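Local coordinates for SusD homolog (Bacteroides thetaiotaomicron VPI-5482, PDB 3IV0), which probably binds glycans at the outer membrane, as other SusD-family proteins do, although its own ligand is not known, at residues 315-320 against 419-424; 390-395 against 402-407; 123-128 against 183-188. All blocks are in the same frame, centred on the assembly; numbering follows the deposited sequence.

Contact 1. Residues 315-320 against 419-424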
loop_
_atom_site.group_PDB
_atom_site.type_symbol
_atom_site.label_atom_id
_atom_site.label_comp_id
_atom_site.label_asym_id
_atom_site.label_seq_id
_atom_site.Cartn_x
_atom_site.Cartn_y
_atom_site.Cartn_z
ATOM N N GLU A 315 5.510 -26.689 -9.490
ATOM C CA GLU A 315 5.706 -26.591 -8.055
ATOM C C GLU A 315 4.399 -26.307 -7.325
ATOM O O GLU A 315 3.579 -25.515 -7.799
ATOM C CB GLU A 315 6.754 -25.495 -7.802
ATOM C CG GLU A 315 8.148 -25.840 -8.401
ATOM C CD GLU A 315 9.195 -24.757 -8.200
ATOM O OE1 GLU A 315 9.448 -24.412 -7.035
ATOM O OE2 GLU A 315 9.787 -24.283 -9.197
ATOM N N ASP A 316 4.203 -26.934 -6.181
ATOM C CA ASP A 316 2.974 -26.777 -5.404
ATOM C C ASP A 316 2.818 -25.352 -4.896
ATOM O O ASP A 316 3.804 -24.772 -4.456
ATOM C CB ASP A 316 2.980 -27.686 -4.179
ATOM C CG ASP A 316 2.767 -29.147 -4.509
ATOM O OD1 ASP A 316 2.370 -29.492 -5.653
ATOM O OD2 ASP A 316 3.025 -29.956 -3.594
ATOM N N ASP A 317 1.596 -24.831 -4.925
ATOM C CA ASP A 317 1.313 -23.504 -4.349
ATOM C C ASP A 317 -0.192 -23.314 -4.417
ATOM O O ASP A 317 -0.741 -23.130 -5.508
ATOM C CB ASP A 317 2.003 -22.421 -5.150
ATOM C CG ASP A 317 1.921 -21.042 -4.506
ATOM O OD1 ASP A 317 0.933 -20.794 -3.760
ATOM O OD2 ASP A 317 2.821 -20.222 -4.747
ATOM N N ALA A 318 -0.844 -23.371 -3.268
ATOM C CA ALA A 318 -2.295 -23.295 -3.211
ATOM C C ALA A 318 -2.850 -21.962 -3.741
ATOM O O ALA A 318 -4.038 -21.874 -4.092
ATOM C CB ALA A 318 -2.769 -23.559 -1.838
ATOM N N ARG A 319 -2.019 -20.915 -3.788
ATOM C CA ARG A 319 -2.484 -19.666 -4.352
ATOM C C ARG A 319 -2.865 -19.832 -5.806
ATOM O O ARG A 319 -3.722 -19.110 -6.324
ATOM C CB ARG A 319 -1.423 -18.562 -4.179
ATOM C CG ARG A 319 -1.212 -18.179 -2.705
ATOM C CD ARG A 319 0.048 -17.346 -2.447
ATOM N NE ARG A 319 1.252 -18.150 -2.665
ATOM C CZ ARG A 319 2.454 -17.902 -2.165
ATOM N NH1 ARG A 319 2.660 -16.882 -1.334
ATOM N NH2 ARG A 319 3.480 -18.667 -2.479
ATOM N N LYS A 320 -2.233 -20.785 -6.491
ATOM C CA LYS A 320 -2.581 -20.999 -7.898
ATOM C C LYS A 320 -4.061 -21.326 -8.068
ATOM O O LYS A 320 -4.740 -20.699 -8.871
ATOM C CB LYS A 320 -1.724 -22.118 -8.511
ATOM C CG LYS A 320 -0.283 -21.763 -8.676
ATOM C CD LYS A 320 0.480 -22.790 -9.539
ATOM C CE LYS A 320 0.584 -24.147 -8.887
ATOM N NZ LYS A 320 1.437 -25.113 -9.695
ATOM N N ARG A 419 7.098 -12.059 -2.151
ATOM C CA ARG A 419 6.254 -10.869 -1.996
ATOM C C ARG A 419 5.430 -10.638 -3.252
ATOM O O ARG A 419 4.257 -10.252 -3.165
ATOM C CB ARG A 419 7.101 -9.608 -1.711
ATOM C CG ARG A 419 7.593 -9.519 -0.252
ATOM C CD ARG A 419 8.287 -8.193 0.116
ATOM N NE ARG A 419 7.455 -7.019 -0.134
ATOM C CZ ARG A 419 6.547 -6.532 0.700
ATOM N NH1 ARG A 419 6.288 -7.133 1.850
ATOM N NH2 ARG A 419 5.842 -5.458 0.389
ATOM N N CYS A 420 5.975 -10.897 -4.439
ATOM C CA CYS A 420 5.198 -10.726 -5.652
ATOM C C CYS A 420 4.042 -11.707 -5.725
ATOM O O CYS A 420 2.951 -11.359 -6.164
ATOM C CB CYS A 420 6.099 -10.871 -6.864
ATOM S SG CYS A 420 7.309 -9.556 -7.115
ATOM N N ARG A 421 4.261 -12.947 -5.305
ATOM C CA ARG A 421 3.173 -13.934 -5.283
ATOM C C ARG A 421 2.149 -13.604 -4.215
ATOM O O ARG A 421 0.933 -13.588 -4.466
ATOM C CB ARG A 421 3.709 -15.323 -4.967
ATOM C CG ARG A 421 4.446 -16.018 -6.109
ATOM C CD ARG A 421 4.913 -17.413 -5.667
ATOM N NE ARG A 421 6.140 -17.410 -4.905
ATOM C CZ ARG A 421 7.351 -17.355 -5.430
ATOM N NH1 ARG A 421 7.506 -17.335 -6.741
ATOM N NH2 ARG A 421 8.408 -17.338 -4.650
ATOM N N GLU A 422 2.622 -13.358 -2.997
ATOM C CA GLU A 422 1.746 -13.213 -1.851
ATOM C C GLU A 422 0.883 -11.955 -1.916
ATOM O O GLU A 422 -0.291 -11.989 -1.542
ATOM C CB GLU A 422 2.574 -13.196 -0.577
ATOM C CG GLU A 422 1.780 -13.097 0.691
ATOM C CD GLU A 422 0.895 -14.284 0.938
ATOM O OE1 GLU A 422 1.156 -15.401 0.412
ATOM O OE2 GLU A 422 -0.099 -14.163 1.684
ATOM N N LEU A 423 1.443 -10.863 -2.441
ATOM C CA LEU A 423 0.792 -9.564 -2.358
ATOM C C LEU A 423 0.203 -9.053 -3.641
ATOM O O LEU A 423 -0.255 -7.913 -3.714
ATOM C CB LEU A 423 1.748 -8.538 -1.784
ATOM C CG LEU A 423 2.344 -8.865 -0.419
ATOM C CD1 LEU A 423 3.422 -7.842 0.001
ATOM C CD2 LEU A 423 1.287 -8.967 0.705
ATOM N N ILE A 424 0.083 -9.921 -4.634
ATOM C CA ILE A 424 -0.473 -9.494 -5.895
ATOM C C ILE A 424 -1.836 -8.860 -5.696
ATOM O O ILE A 424 -2.697 -9.402 -5.027
ATOM C CB ILE A 424 -0.520 -10.683 -6.920
ATOM C CG1 ILE A 424 -0.936 -10.121 -8.290
ATOM C CG2 ILE A 424 -1.427 -11.845 -6.449
ATOM C CD1 ILE A 424 -0.708 -11.124 -9.451
#
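R319 and E422 meet in a buried salt-bridge network that also takes in D317. It joins the start of helix 318-323 to the last turn of helix 408-422. NH1 of R319 donates to OE1 of E422 at 2.7 Å, with an N-H...O angle of 141°. OE1 receives it on its anti lone pair, and the guanidinium and carboxylate planes stand 49° apart. E422 gets there with CG anti to its backbone N (chi1 -178°) and a bend at chi2. Its other oxygen, OE2, is held by R366 and R398, so both carboxylate oxygens are paired.

The remaining nitrogens of R319 turn back on its own segment. NE donates to OD1 of D317 at 2.9 Å, and NH2 donates to OD2 of D317 at 2.8 Å, a side-on grip that fixes the rotation of the guanidinium. D317 stands at the N-cap of helix 318-323, and its OD1 also accepts the capping bond from the backbone N of R319. E418 adds a further salt bridge to NH1 of R319. Replacing R319 by alanine would probably leave OE1 of E422 without its mate and D317 with only its capping bond within the two segments.

R421 makes no hydrogen bond to R319, D317 or E422, but shares E418, at its NE, with R319. Its NH1 donates to the carbonyl of L310. NH2 of R319 lies 3.8 Å from NE of R421, and D317, E418 and E422 around the pair probably offset the like charges. CB of R421 sits over the centre of one face of the R319 guanidinium, 4.0 Å above its plane.

Contact 2. Residues 390-395 against 402-407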
loop_
_atom_site.group_PDB
_atom_site.type_symbol
_atom_site.label_atom_id
_atom_site.label_comp_id
_atom_site.label_asym_id
_atom_site.label_seq_id
_atom_site.Cartn_x
_atom_site.Cartn_y
_atom_site.Cartn_z
ATOM N N GLU A 390 13.279 -19.070 7.987
ATOM C CA GLU A 390 12.176 -19.402 8.874
ATOM C C GLU A 390 10.974 -18.483 8.637
ATOM O O GLU A 390 9.829 -18.941 8.583
ATOM C CB GLU A 390 12.639 -19.350 10.320
ATOM C CG GLU A 390 11.641 -19.736 11.362
ATOM C CD GLU A 390 12.118 -19.323 12.747
ATOM O OE1 GLU A 390 13.206 -19.793 13.153
ATOM O OE2 GLU A 390 11.427 -18.515 13.403
ATOM N N LEU A 391 11.235 -17.179 8.587
ATOM C CA LEU A 391 10.198 -16.197 8.330
ATOM C C LEU A 391 9.533 -16.429 6.974
ATOM O O LEU A 391 8.318 -16.473 6.884
ATOM C CB LEU A 391 10.801 -14.801 8.452
ATOM C CG LEU A 391 11.175 -14.380 9.878
ATOM C CD1 LEU A 391 12.182 -13.217 9.808
ATOM C CD2 LEU A 391 9.964 -13.967 10.696
ATOM N N LEU A 392 10.344 -16.534 5.941
ATOM C CA LEU A 392 9.870 -16.815 4.603
ATOM C C LEU A 392 8.982 -18.049 4.590
ATOM O O LEU A 392 7.929 -18.083 3.977
ATOM C CB LEU A 392 11.067 -16.975 3.659
ATOM C CG LEU A 392 10.797 -17.475 2.251
ATOM C CD1 LEU A 392 9.804 -16.555 1.515
ATOM C CD2 LEU A 392 12.119 -17.635 1.469
ATOM N N ASN A 393 9.422 -19.074 5.303
ATOM C CA ASN A 393 8.691 -20.342 5.281
ATOM C C ASN A 393 7.371 -20.330 6.012
ATOM O O ASN A 393 6.506 -21.150 5.743
ATOM C CB ASN A 393 9.610 -21.466 5.750
ATOM C CG ASN A 393 10.611 -21.841 4.699
ATOM O OD1 ASN A 393 10.332 -21.738 3.511
ATOM N ND2 ASN A 393 11.805 -22.307 5.114
ATOM N N ARG A 394 7.168 -19.381 6.904
ATOM C CA ARG A 394 5.830 -19.235 7.464
ATOM C C ARG A 394 4.817 -18.879 6.392
ATOM O O ARG A 394 3.701 -19.395 6.385
ATOM C CB ARG A 394 5.832 -18.214 8.583
ATOM C CG ARG A 394 6.526 -18.767 9.842
ATOM C CD ARG A 394 6.722 -17.748 10.885
ATOM N NE ARG A 394 5.463 -17.255 11.404
ATOM C CZ ARG A 394 5.393 -16.189 12.199
ATOM N NH1 ARG A 394 6.504 -15.577 12.535
ATOM N NH2 ARG A 394 4.230 -15.765 12.644
ATOM N N VAL A 395 5.235 -18.047 5.453
ATOM C CA VAL A 395 4.383 -17.666 4.340
ATOM C C VAL A 395 4.282 -18.800 3.309
ATOM O O VAL A 395 3.187 -19.103 2.838
ATOM C CB VAL A 395 4.871 -16.363 3.712
ATOM C CG1 VAL A 395 4.026 -15.990 2.489
ATOM C CG2 VAL A 395 4.849 -15.229 4.787
ATOM N N SER A 402 6.599 -25.260 -1.266
ATOM C CA SER A 402 7.756 -25.938 -0.699
ATOM C C SER A 402 8.576 -25.026 0.219
ATOM O O SER A 402 8.697 -23.834 -0.036
ATOM C CB SER A 402 8.645 -26.464 -1.809
ATOM O OG SER A 402 9.249 -25.407 -2.548
ATOM N N GLU A 403 9.107 -25.559 1.316
ATOM C CA GLU A 403 9.975 -24.776 2.183
ATOM C C GLU A 403 11.270 -24.438 1.439
ATOM O O GLU A 403 11.811 -25.244 0.674
ATOM C CB GLU A 403 10.290 -25.512 3.481
ATOM C CG GLU A 403 9.135 -25.554 4.479
ATOM C CD GLU A 403 9.609 -25.952 5.865
ATOM O OE1 GLU A 403 10.573 -26.749 5.957
ATOM O OE2 GLU A 403 9.026 -25.470 6.858
ATOM N N ILE A 404 11.750 -23.237 1.676
ATOM C CA ILE A 404 12.951 -22.735 1.072
ATOM C C ILE A 404 14.096 -22.911 2.060
ATOM O O ILE A 404 13.989 -22.566 3.239
ATOM C CB ILE A 404 12.794 -21.228 0.727
ATOM C CG1 ILE A 404 11.671 -21.026 -0.295
ATOM C CG2 ILE A 404 14.100 -20.636 0.195
ATOM C CD1 ILE A 404 11.866 -21.758 -1.495
ATOM N N ASN A 405 15.231 -23.398 1.567
ATOM C CA ASN A 405 16.411 -23.587 2.376
ATOM C C ASN A 405 17.596 -23.144 1.552
ATOM O O ASN A 405 18.183 -23.913 0.785
ATOM C CB ASN A 405 16.566 -25.046 2.780
ATOM C CG ASN A 405 17.708 -25.229 3.764
ATOM O OD1 ASN A 405 18.174 -24.267 4.354
ATOM N ND2 ASN A 405 18.152 -26.478 3.949
ATOM N N THR A 406 17.927 -21.877 1.673
ATOM C CA THR A 406 18.967 -21.294 0.880
ATOM C C THR A 406 19.496 -20.051 1.553
ATOM O O THR A 406 19.208 -19.797 2.710
ATOM C CB THR A 406 18.515 -21.083 -0.589
ATOM O OG1 THR A 406 19.680 -20.817 -1.384
ATOM C CG2 THR A 406 17.453 -20.002 -0.716
ATOM N N SER A 407 20.331 -19.311 0.859
ATOM C CA SER A 407 21.082 -18.254 1.454
ATOM C C SER A 407 21.454 -17.229 0.381
ATOM O O SER A 407 21.235 -17.445 -0.811
ATOM C CB SER A 407 22.348 -18.880 2.076
ATOM O OG SER A 407 23.220 -19.415 1.058
#
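N393 holds I404 by two hydrogen bonds from one side-chain amide. This is a helix-to-loop contact in the SusD-family region: the loop that links two successive helices, 385-398 and 408-422, is tied back to the side of the first. OD1 of N393 accepts from the backbone N of I404 at 2.8 Å, and the bond is almost straight at 174°. OD1 of N393 also lies 3.3 Å from CA of E403. ND2 of N393 donates to the carbonyl O of I404 at 2.9 Å. The amide thus satisfies both backbone polar groups of one residue in a segment that has no regular structure of its own. The N-H of I404 approaches OD1 from slightly off the amide plane, by 19°.

Next to these bonds lies a small apolar contact. CD2 of L392 rests on CB of I404 at 3.7 Å, with CG1 and CG2 of I404 almost as near. With CG anti to the backbone N (chi1 171°), L392 sends this methyl to the base of the isoleucine branch. On the exposed side, E403 lays CB and CG alongside the amide carbon of N393.

Outer partners surround both segments. L392 also packs on L372 of helix 367-381 and on L411 and E418 of helix 408-422, so it lies among three helices. The carbonyl of S402 accepts from NE of R396, one turn further along helix 385-398. In the first turn of helix 408-422, OE1 of E410 is hydrogen-bonded with OG1 of T406.

Contact 3. Residues 123-128 against 183-188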
loop_
_atom_site.group_PDB
_atom_site.type_symbol
_atom_site.label_atom_id
_atom_site.label_comp_id
_atom_site.label_asym_id
_atom_site.label_seq_id
_atom_site.Cartn_x
_atom_site.Cartn_y
_atom_site.Cartn_z
ATOM N N PHE A 123 -5.595 9.520 20.192
ATOM C CA PHE A 123 -5.981 10.267 19.010
ATOM C C PHE A 123 -4.772 11.007 18.455
ATOM O O PHE A 123 -4.615 11.154 17.238
ATOM C CB PHE A 123 -7.157 11.210 19.307
ATOM C CG PHE A 123 -8.448 10.511 19.723
ATOM C CD1 PHE A 123 -8.622 9.153 19.612
ATOM C CD2 PHE A 123 -9.513 11.280 20.191
ATOM C CE1 PHE A 123 -9.823 8.558 20.000
ATOM C CE2 PHE A 123 -10.713 10.686 20.583
ATOM C CZ PHE A 123 -10.870 9.352 20.493
ATOM N N LYS A 124 -3.911 11.493 19.339
ATOM C CA LYS A 124 -2.687 12.128 18.896
ATOM C C LYS A 124 -1.852 11.091 18.162
ATOM O O LYS A 124 -1.296 11.389 17.089
ATOM C CB LYS A 124 -1.891 12.693 20.068
ATOM C CG LYS A 124 -2.484 13.953 20.696
ATOM C CD LYS A 124 -1.602 14.385 21.896
ATOM C CE LYS A 124 -2.119 15.594 22.609
ATOM N NZ LYS A 124 -1.341 15.728 23.900
ATOM N N ALA A 125 -1.675 9.905 18.740
ATOM C CA ALA A 125 -0.871 8.844 18.102
ATOM C C ALA A 125 -1.434 8.467 16.742
ATOM O O ALA A 125 -0.664 8.306 15.760
ATOM C CB ALA A 125 -0.807 7.634 18.980
ATOM N N GLU A 126 -2.748 8.343 16.631
ATOM C CA GLU A 126 -3.363 8.048 15.366
ATOM C C GLU A 126 -3.174 9.141 14.339
ATOM O O GLU A 126 -2.907 8.866 13.150
ATOM C CB GLU A 126 -4.864 7.785 15.555
ATOM C CG GLU A 126 -5.201 6.552 16.313
ATOM C CD GLU A 126 -6.677 6.310 16.326
ATOM O OE1 GLU A 126 -7.247 6.090 15.251
ATOM O OE2 GLU A 126 -7.308 6.369 17.399
ATOM N N ALA A 127 -3.237 10.394 14.767
ATOM C CA ALA A 127 -3.028 11.502 13.868
ATOM C C ALA A 127 -1.576 11.535 13.384
ATOM O O ALA A 127 -1.334 11.811 12.195
ATOM C CB ALA A 127 -3.391 12.846 14.575
ATOM N N ILE A 128 -0.620 11.282 14.270
ATOM C CA ILE A 128 0.782 11.210 13.847
ATOM C C ILE A 128 0.967 10.062 12.864
ATOM O O ILE A 128 1.657 10.222 11.840
ATOM C CB ILE A 128 1.689 11.026 15.040
ATOM C CG1 ILE A 128 1.704 12.311 15.865
ATOM C CG2 ILE A 128 3.137 10.669 14.594
ATOM C CD1 ILE A 128 2.161 12.116 17.324
ATOM N N ALA A 183 1.710 -1.106 25.063
ATOM C CA ALA A 183 0.706 -1.097 24.000
ATOM C C ALA A 183 -0.661 -0.766 24.555
ATOM O O ALA A 183 -1.644 -1.450 24.304
ATOM C CB ALA A 183 0.691 -2.451 23.199
ATOM N N GLU A 184 -0.693 0.305 25.327
ATOM C CA GLU A 184 -1.939 0.824 25.894
ATOM C C GLU A 184 -2.542 1.965 25.090
ATOM O O GLU A 184 -3.747 2.026 24.870
ATOM C CB GLU A 184 -1.715 1.289 27.334
ATOM C CG GLU A 184 -1.338 0.144 28.240
ATOM C CD GLU A 184 -1.176 0.562 29.691
ATOM O OE1 GLU A 184 -1.296 1.770 29.984
ATOM O OE2 GLU A 184 -0.931 -0.326 30.534
ATOM N N VAL A 185 -1.691 2.912 24.701
ATOM C CA VAL A 185 -2.129 4.031 23.895
ATOM C C VAL A 185 -2.524 3.568 22.481
ATOM O O VAL A 185 -3.599 3.918 21.996
ATOM C CB VAL A 185 -1.057 5.119 23.857
ATOM C CG1 VAL A 185 -1.456 6.217 22.898
ATOM C CG2 VAL A 185 -0.853 5.700 25.265
ATOM N N LEU A 186 -1.671 2.779 21.838
ATOM C CA LEU A 186 -2.058 2.037 20.616
ATOM C C LEU A 186 -1.930 0.565 20.925
ATOM O O LEU A 186 -0.846 0.053 21.090
ATOM C CB LEU A 186 -1.142 2.405 19.436
ATOM C CG LEU A 186 -1.272 3.839 18.940
ATOM C CD1 LEU A 186 -0.210 4.074 17.849
ATOM C CD2 LEU A 186 -2.673 4.173 18.425
ATOM N N PRO A 187 -3.058 -0.139 20.984
ATOM C CA PRO A 187 -2.935 -1.534 21.325
ATOM C C PRO A 187 -2.421 -2.317 20.135
ATOM O O PRO A 187 -2.346 -1.774 19.013
ATOM C CB PRO A 187 -4.372 -1.942 21.622
ATOM C CG PRO A 187 -5.173 -1.084 20.688
ATOM C CD PRO A 187 -4.451 0.235 20.698
ATOM N N TRP A 188 -2.086 -3.570 20.359
ATOM C CA TRP A 188 -1.746 -4.457 19.251
ATOM C C TRP A 188 -2.937 -4.653 18.328
ATOM O O TRP A 188 -2.792 -4.721 17.121
ATOM C CB TRP A 188 -1.263 -5.817 19.727
ATOM C CG TRP A 188 0.052 -5.797 20.444
ATOM C CD1 TRP A 188 0.235 -5.867 21.789
ATOM C CD2 TRP A 188 1.355 -5.674 19.863
ATOM N NE1 TRP A 188 1.576 -5.815 22.089
ATOM C CE2 TRP A 188 2.284 -5.715 20.919
ATOM C CE3 TRP A 188 1.826 -5.601 18.555
ATOM C CZ2 TRP A 188 3.656 -5.665 20.700
ATOM C CZ3 TRP A 188 3.194 -5.547 18.350
ATOM C CH2 TRP A 188 4.076 -5.577 19.421
#
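The backbones of helix 117-142 and the loop segment 183-188 come closest at A125 and L186, whose CA atoms are 7.4 Å apart, and no hydrogen bond links the two segments. Side chains fill the space between them. CB of A125 points at the loop and meets L186 at the fork of its chain. CD1 of L186 lies 3.8 Å from it, CG is equally near, and CD2 is only slightly farther. L186 therefore sets its branch point, not one methyl alone, on the alanine. Its chi1 of -67° puts CG anti to the carbonyl carbon, beside the backbone N, which carries the fork over to CB of A125.

Two weaker touches flank this one. CG1 of V185 comes within 4.2 Å of CB of A125. CD2 of L186 reaches CG of E126 at 4.1 Å, and there the two side chains pass at a slant. Only the aliphatic part of E126 is used here. Its carboxylate turns to other partners: OE1 is bonded to the hydroxyl of Y30 and forms a salt bridge with R199, so the carboxylate, probably charged, is met by polar partners rather than by the leucine.

Polar bonds from outside the two segments hold the loop in place. D180 accepts from the backbone N of E184, V185 and L186. R122, on the same helix as A125, donates to the carbonyls of E184 and V185. The backbone of P187 is hydrogen-bonded with R202 of helix 202-219, and L186 also touches V205 of that helix. L186 is thus shared by two helices. This is plain helix-to-loop packing in the helix-rich part of the SusD fold: a connecting loop lays an apolar side chain on a small alanine of a long helix.

How the contacts relate
Contacts 1 and 2 are neighbours, with centres 13 Å apart. They lie on successive helices: contact 2 joins helix 385-398 to the loop leading into helix 408-422, whose end carries contact 1. They also touch, since OE1 of E422 lies 3.6 Å from CG1 of V395. Contact 3 stands apart, about 33 Å from either by centres, and closes earlier in the chain. The chemistry differs with place. Contact 1 is buried and built on charge. Contact 2 is partly exposed and relies on an amide pairing with loop backbone. Contact 3 is buried and apolar across its two segments, with its polar bonds made to residues outside them.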